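Local atomic coordinates of manganese lipoxygenase (Gaeumannomyces graminis, PDB entry 5FX8), a protein that uses a catalytic manganese ion to oxygenate linoleic and alpha-linolenic acids to their 11S- and 13R-hydroperoxides. Residues 161-175 with 271-285. Sequence-based numbering, arbitrary orientation.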
loop_
_atom_site.group_PDB
_atom_site.type_symbol
_atom_site.label_atom_id
_atom_site.label_comp_id
_atom_site.label_asym_id
_atom_site.label_seq_id
_atom_site.Cartn_x
_atom_site.Cartn_y
_atom_site.Cartn_z
ATOM N N ASP A 161 -18.373 -16.155 14.298
ATOM C CA ASP A 161 -17.483 -15.902 15.418
ATOM C C ASP A 161 -16.091 -16.402 15.111
ATOM O O ASP A 161 -15.107 -15.809 15.552
ATOM C CB ASP A 161 -18.013 -16.563 16.693
ATOM C CG ASP A 161 -19.168 -15.795 17.334
ATOM O OD1 ASP A 161 -19.146 -14.556 17.329
ATOM O OD2 ASP A 161 -20.095 -16.426 17.879
ATOM N N LEU A 162 -15.990 -17.502 14.366
ATOM C CA LEU A 162 -14.677 -18.017 13.996
ATOM C C LEU A 162 -13.939 -17.026 13.114
ATOM O O LEU A 162 -12.722 -16.869 13.226
ATOM C CB LEU A 162 -14.802 -19.366 13.296
ATOM C CG LEU A 162 -13.482 -19.959 12.789
ATOM C CD1 LEU A 162 -12.653 -20.435 13.915
ATOM C CD2 LEU A 162 -13.704 -21.074 11.836
ATOM N N LEU A 163 -14.658 -16.341 12.234
ATOM C CA LEU A 163 -14.022 -15.300 11.453
ATOM C C LEU A 163 -13.596 -14.137 12.330
ATOM O O LEU A 163 -12.596 -13.482 12.037
ATOM C CB LEU A 163 -14.966 -14.834 10.352
ATOM C CG LEU A 163 -14.618 -13.660 9.435
ATOM C CD1 LEU A 163 -15.334 -13.844 8.143
ATOM C CD2 LEU A 163 -15.020 -12.332 10.027
ATOM N N PHE A 164 -14.338 -13.844 13.397
ATOM C CA PHE A 164 -13.975 -12.709 14.232
ATOM C C PHE A 164 -12.752 -13.013 15.077
ATOM O O PHE A 164 -11.934 -12.127 15.339
ATOM C CB PHE A 164 -15.132 -12.305 15.137
ATOM C CG PHE A 164 -14.754 -11.271 16.135
ATOM C CD1 PHE A 164 -14.549 -9.956 15.741
ATOM C CD2 PHE A 164 -14.557 -11.613 17.455
ATOM C CE1 PHE A 164 -14.174 -9.000 16.652
ATOM C CE2 PHE A 164 -14.187 -10.673 18.367
ATOM C CZ PHE A 164 -14.000 -9.359 17.971
ATOM N N SER A 165 -12.620 -14.245 15.541
ATOM C CA SER A 165 -11.442 -14.586 16.321
ATOM C C SER A 165 -10.223 -14.795 15.423
ATOM O O SER A 165 -9.128 -14.319 15.734
ATOM C CB SER A 165 -11.732 -15.820 17.157
ATOM O OG SER A 165 -12.156 -16.848 16.297
ATOM N N MET A 166 -10.396 -15.464 14.290
ATOM C CA MET A 166 -9.248 -15.740 13.434
ATOM C C MET A 166 -8.601 -14.483 12.846
ATOM O O MET A 166 -7.429 -14.534 12.485
ATOM C CB MET A 166 -9.650 -16.680 12.312
ATOM C CG MET A 166 -9.796 -18.097 12.756
ATOM S SD MET A 166 -8.411 -18.598 13.752
ATOM C CE MET A 166 -7.392 -19.281 12.469
ATOM N N GLU A 167 -9.321 -13.362 12.739
ATOM C CA GLU A 167 -8.694 -12.128 12.291
ATOM C C GLU A 167 -7.487 -11.748 13.142
ATOM O O GLU A 167 -6.547 -11.135 12.631
ATOM C CB GLU A 167 -9.716 -10.991 12.293
ATOM C CG GLU A 167 -10.566 -10.889 11.036
ATOM C CD GLU A 167 -11.757 -9.938 11.172
ATOM O OE1 GLU A 167 -11.837 -9.177 12.148
ATOM O OE2 GLU A 167 -12.648 -9.966 10.305
ATOM N N ARG A 168 -7.493 -12.090 14.434
ATOM C CA ARG A 168 -6.373 -11.788 15.312
ATOM C C ARG A 168 -5.154 -12.646 15.025
ATOM O O ARG A 168 -4.120 -12.431 15.644
ATOM C CB ARG A 168 -6.750 -11.966 16.783
ATOM C CG ARG A 168 -8.102 -11.452 17.190
ATOM C CD ARG A 168 -8.353 -10.076 16.677
ATOM N NE ARG A 168 -9.624 -9.990 15.990
ATOM C CZ ARG A 168 -9.941 -9.019 15.161
ATOM N NH1 ARG A 168 -9.073 -8.075 14.925
ATOM N NH2 ARG A 168 -11.119 -8.995 14.580
ATOM N N LEU A 169 -5.261 -13.638 14.150
ATOM C CA LEU A 169 -4.131 -14.447 13.718
ATOM C C LEU A 169 -3.851 -14.253 12.226
ATOM O O LEU A 169 -3.113 -15.033 11.632
ATOM C CB LEU A 169 -4.362 -15.924 14.047
ATOM C CG LEU A 169 -4.493 -16.269 15.540
ATOM C CD1 LEU A 169 -5.083 -17.635 15.773
ATOM C CD2 LEU A 169 -3.182 -16.196 16.286
ATOM N N SER A 170 -4.417 -13.224 11.608
ATOM C CA SER A 170 -4.199 -13.017 10.184
ATOM C C SER A 170 -4.206 -11.537 9.811
ATOM O O SER A 170 -3.145 -10.948 9.627
ATOM C CB SER A 170 -5.245 -13.777 9.385
ATOM O OG SER A 170 -6.532 -13.423 9.791
ATOM N N SER A 171 -5.393 -10.934 9.703
ATOM C CA SER A 171 -5.513 -9.528 9.312
ATOM C C SER A 171 -4.682 -8.601 10.182
ATOM O O SER A 171 -4.027 -7.696 9.672
ATOM C CB SER A 171 -6.956 -9.107 9.395
ATOM O OG SER A 171 -7.688 -9.989 8.629
ATOM N N ASN A 172 -4.790 -8.731 11.502
ATOM C CA ASN A 172 -3.998 -7.940 12.439
ATOM C C ASN A 172 -3.471 -8.902 13.477
ATOM O O ASN A 172 -4.108 -9.126 14.508
ATOM C CB ASN A 172 -4.790 -6.831 13.119
ATOM C CG ASN A 172 -3.974 -6.134 14.216
ATOM O OD1 ASN A 172 -2.768 -6.390 14.362
ATOM N ND2 ASN A 172 -4.615 -5.247 14.976
ATOM N N PRO A 173 -2.293 -9.461 13.252
ATOM C CA PRO A 173 -1.743 -10.476 14.156
ATOM C C PRO A 173 -0.768 -9.938 15.186
ATOM O O PRO A 173 -0.110 -10.721 15.870
ATOM C CB PRO A 173 -1.011 -11.391 13.173
ATOM C CG PRO A 173 -0.491 -10.410 12.163
ATOM C CD PRO A 173 -1.589 -9.421 11.965
ATOM N N TYR A 174 -0.641 -8.634 15.282
ATOM C CA TYR A 174 0.400 -8.028 16.068
ATOM C C TYR A 174 -0.056 -7.614 17.454
ATOM O O TYR A 174 0.734 -7.007 18.173
ATOM C CB TYR A 174 0.948 -6.841 15.309
ATOM C CG TYR A 174 1.804 -7.244 14.168
ATOM C CD1 TYR A 174 3.021 -7.859 14.390
ATOM C CD2 TYR A 174 1.419 -7.016 12.871
ATOM C CE1 TYR A 174 3.792 -8.207 13.395
ATOM C CE2 TYR A 174 2.214 -7.371 11.855
ATOM C CZ TYR A 174 3.397 -7.959 12.141
ATOM O OH TYR A 174 4.220 -8.332 11.149
ATOM N N VAL A 175 -1.288 -7.935 17.861
ATOM C CA VAL A 175 -1.798 -7.434 19.132
ATOM C C VAL A 175 -2.082 -8.604 20.067
ATOM O O VAL A 175 -1.851 -8.510 21.270
ATOM C CB VAL A 175 -3.027 -6.495 18.948
ATOM C CG1 VAL A 175 -4.226 -7.162 18.387
ATOM C CG2 VAL A 175 -3.425 -5.866 20.245
ATOM N N TRP A 271 -24.079 -8.827 20.755
ATOM C CA TRP A 271 -22.787 -9.447 20.512
ATOM C C TRP A 271 -22.207 -8.952 19.211
ATOM O O TRP A 271 -21.012 -8.652 19.133
ATOM C CB TRP A 271 -22.899 -10.965 20.492
ATOM C CG TRP A 271 -21.653 -11.664 20.021
ATOM C CD1 TRP A 271 -21.533 -12.402 18.905
ATOM C CD2 TRP A 271 -20.354 -11.662 20.640
ATOM N NE1 TRP A 271 -20.250 -12.888 18.776
ATOM C CE2 TRP A 271 -19.505 -12.447 19.828
ATOM C CE3 TRP A 271 -19.825 -11.079 21.796
ATOM C CZ2 TRP A 271 -18.171 -12.665 20.128
ATOM C CZ3 TRP A 271 -18.487 -11.309 22.102
ATOM C CH2 TRP A 271 -17.680 -12.094 21.273
ATOM N N LEU A 272 -23.044 -8.836 18.186
ATOM C CA LEU A 272 -22.551 -8.316 16.922
ATOM C C LEU A 272 -21.995 -6.909 17.097
ATOM O O LEU A 272 -20.922 -6.591 16.574
ATOM C CB LEU A 272 -23.655 -8.360 15.878
ATOM C CG LEU A 272 -23.327 -7.749 14.523
ATOM C CD1 LEU A 272 -22.122 -8.364 13.906
ATOM C CD2 LEU A 272 -24.479 -7.919 13.598
ATOM N N LEU A 273 -22.672 -6.076 17.893
ATOM C CA LEU A 273 -22.200 -4.713 18.106
ATOM C C LEU A 273 -20.925 -4.689 18.922
ATOM O O LEU A 273 -20.101 -3.788 18.761
ATOM C CB LEU A 273 -23.270 -3.872 18.801
ATOM C CG LEU A 273 -22.920 -2.383 18.907
ATOM C CD1 LEU A 273 -22.716 -1.815 17.540
ATOM C CD2 LEU A 273 -24.018 -1.658 19.580
ATOM N N ALA A 274 -20.763 -5.649 19.822
ATOM C CA ALA A 274 -19.523 -5.726 20.568
ATOM C C ALA A 274 -18.369 -6.041 19.636
ATOM O O ALA A 274 -17.289 -5.443 19.733
ATOM C CB ALA A 274 -19.648 -6.771 21.662
ATOM N N LYS A 275 -18.590 -6.963 18.704
ATOM C CA LYS A 275 -17.536 -7.263 17.764
ATOM C C LYS A 275 -17.248 -6.070 16.880
ATOM O O LYS A 275 -16.095 -5.846 16.527
ATOM C CB LYS A 275 -17.895 -8.481 16.933
ATOM C CG LYS A 275 -17.901 -9.735 17.729
ATOM C CD LYS A 275 -18.085 -10.912 16.823
ATOM C CE LYS A 275 -19.460 -10.977 16.243
ATOM N NZ LYS A 275 -19.478 -12.087 15.275
ATOM N N ILE A 276 -18.264 -5.283 16.532
ATOM C CA ILE A 276 -18.022 -4.085 15.738
ATOM C C ILE A 276 -17.201 -3.065 16.525
ATOM O O ILE A 276 -16.267 -2.451 15.986
ATOM C CB ILE A 276 -19.346 -3.481 15.239
ATOM C CG1 ILE A 276 -20.033 -4.436 14.266
ATOM C CG2 ILE A 276 -19.081 -2.202 14.485
ATOM C CD1 ILE A 276 -21.309 -3.928 13.695
ATOM N N MET A 277 -17.511 -2.872 17.808
ATOM C CA MET A 277 -16.725 -1.923 18.589
ATOM C C MET A 277 -15.272 -2.370 18.704
ATOM O O MET A 277 -14.339 -1.559 18.565
ATOM C CB MET A 277 -17.351 -1.732 19.966
ATOM C CG MET A 277 -18.714 -1.134 19.900
ATOM S SD MET A 277 -19.423 -0.747 21.510
ATOM C CE MET A 277 -19.928 -2.336 22.120
ATOM N N PHE A 278 -15.060 -3.659 18.951
ATOM C CA PHE A 278 -13.700 -4.172 18.974
ATOM C C PHE A 278 -13.018 -3.971 17.635
ATOM O O PHE A 278 -11.837 -3.648 17.588
ATOM C CB PHE A 278 -13.694 -5.644 19.366
ATOM C CG PHE A 278 -12.324 -6.273 19.378
ATOM C CD1 PHE A 278 -11.754 -6.774 18.221
ATOM C CD2 PHE A 278 -11.631 -6.416 20.565
ATOM C CE1 PHE A 278 -10.539 -7.361 18.240
ATOM C CE2 PHE A 278 -10.400 -7.012 20.587
ATOM C CZ PHE A 278 -9.855 -7.482 19.403
ATOM N N ASN A 279 -13.728 -4.163 16.532
ATOM C CA ASN A 279 -13.055 -4.004 15.252
ATOM C C ASN A 279 -12.665 -2.552 14.998
ATOM O O ASN A 279 -11.678 -2.280 14.304
ATOM C CB ASN A 279 -13.939 -4.536 14.148
ATOM C CG ASN A 279 -13.982 -6.043 14.131
ATOM O OD1 ASN A 279 -13.079 -6.701 14.608
ATOM N ND2 ASN A 279 -15.038 -6.592 13.581
ATOM N N ASN A 280 -13.435 -1.622 15.553
ATOM C CA ASN A 280 -13.108 -0.212 15.505
ATOM C C ASN A 280 -11.829 0.078 16.274
ATOM O O ASN A 280 -10.941 0.809 15.799
ATOM C CB ASN A 280 -14.293 0.546 16.089
ATOM C CG ASN A 280 -14.106 2.015 16.076
ATOM O OD1 ASN A 280 -13.850 2.629 17.097
ATOM N ND2 ASN A 280 -14.242 2.596 14.917
ATOM N N ASN A 281 -11.715 -0.488 17.473
ATOM C CA ASN A 281 -10.495 -0.281 18.236
ATOM C C ASN A 281 -9.292 -0.951 17.574
ATOM O O ASN A 281 -8.189 -0.396 17.568
ATOM C CB ASN A 281 -10.688 -0.784 19.657
ATOM C CG ASN A 281 -11.736 -0.013 20.399
ATOM O OD1 ASN A 281 -12.575 -0.582 21.088
ATOM N ND2 ASN A 281 -11.699 1.301 20.264
ATOM N N ASP A 282 -9.493 -2.130 16.995
ATOM C CA ASP A 282 -8.421 -2.845 16.324
ATOM C C ASP A 282 -7.969 -2.121 15.064
ATOM O O ASP A 282 -6.774 -2.098 14.758
ATOM C CB ASP A 282 -8.878 -4.265 16.008
ATOM C CG ASP A 282 -7.730 -5.184 15.720
ATOM O OD1 ASP A 282 -6.954 -5.456 16.655
ATOM O OD2 ASP A 282 -7.594 -5.619 14.555
ATOM N N LEU A 283 -8.898 -1.501 14.335
ATOM C CA LEU A 283 -8.510 -0.714 13.169
ATOM C C LEU A 283 -7.675 0.494 13.578
ATOM O O LEU A 283 -6.639 0.791 12.961
ATOM C CB LEU A 283 -9.750 -0.280 12.390
ATOM C CG LEU A 283 -9.484 0.335 11.007
ATOM C CD1 LEU A 283 -8.522 -0.481 10.111
ATOM C CD2 LEU A 283 -10.795 0.545 10.292
ATOM N N PHE A 284 -8.110 1.209 14.612
ATOM C CA PHE A 284 -7.287 2.296 15.108
ATOM C C PHE A 284 -5.893 1.799 15.447
ATOM O O PHE A 284 -4.892 2.443 15.106
ATOM C CB PHE A 284 -7.954 2.907 16.325
ATOM C CG PHE A 284 -7.134 3.939 17.021
ATOM C CD1 PHE A 284 -6.262 3.587 18.042
ATOM C CD2 PHE A 284 -7.272 5.267 16.691
ATOM C CE1 PHE A 284 -5.536 4.537 18.679
ATOM C CE2 PHE A 284 -6.556 6.213 17.328
ATOM C CZ PHE A 284 -5.687 5.865 18.321
ATOM N N TYR A 285 -5.815 0.647 16.126
ATOM C CA TYR A 285 -4.525 0.124 16.554
ATOM C C TYR A 285 -3.625 -0.165 15.366
ATOM O O TYR A 285 -2.460 0.225 15.347
ATOM C CB TYR A 285 -4.703 -1.142 17.386
ATOM C CG TYR A 285 -3.387 -1.812 17.740
ATOM C CD1 TYR A 285 -2.807 -2.750 16.891
ATOM C CD2 TYR A 285 -2.723 -1.506 18.914
ATOM C CE1 TYR A 285 -1.617 -3.338 17.197
ATOM C CE2 TYR A 285 -1.541 -2.102 19.233
ATOM C CZ TYR A 285 -0.993 -3.017 18.369
ATOM O OH TYR A 285 0.194 -3.626 18.674
#
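Helix 161-166 and the loop that follows it run alongside 271-285 of the long helix 268-305; the axes of 161-166 and 271-285 come within 11.7 Å and lie 20° from parallel. In this lipoxygenase fold the long helix goes on to supply the manganese ligands H290 and H294, so the contact packs a short helix and its loop against the N-terminal half of a metal-bearing helix. At one end, D161 OD1 accepts hydrogen bonds from W271 NE1 and from K275 NZ, which comes from above the carboxylate plane to close a salt bridge. K275 lays its chain over one face of the F164 ring, with CG 3.6 Å from the centroid. F164, its CG anti to the backbone N (chi1 172°), turns an edge to the face of F278 in an offset edge-to-face pair. Next comes R168, whose guanidinium is sandwiched between E167 CB and the edge of F278, F278 CE1 lying 3.5 Å from R168 CZ. R168 NE is tied back to F164 O, and NH2 forms a salt bridge with E167. D282 completes that network: its OD2 pairs with R168 NH1 at 2.9 Å and N172 ND2 at 3.0 Å, while OD1 accepts a hydrogen bond from H217 NE2.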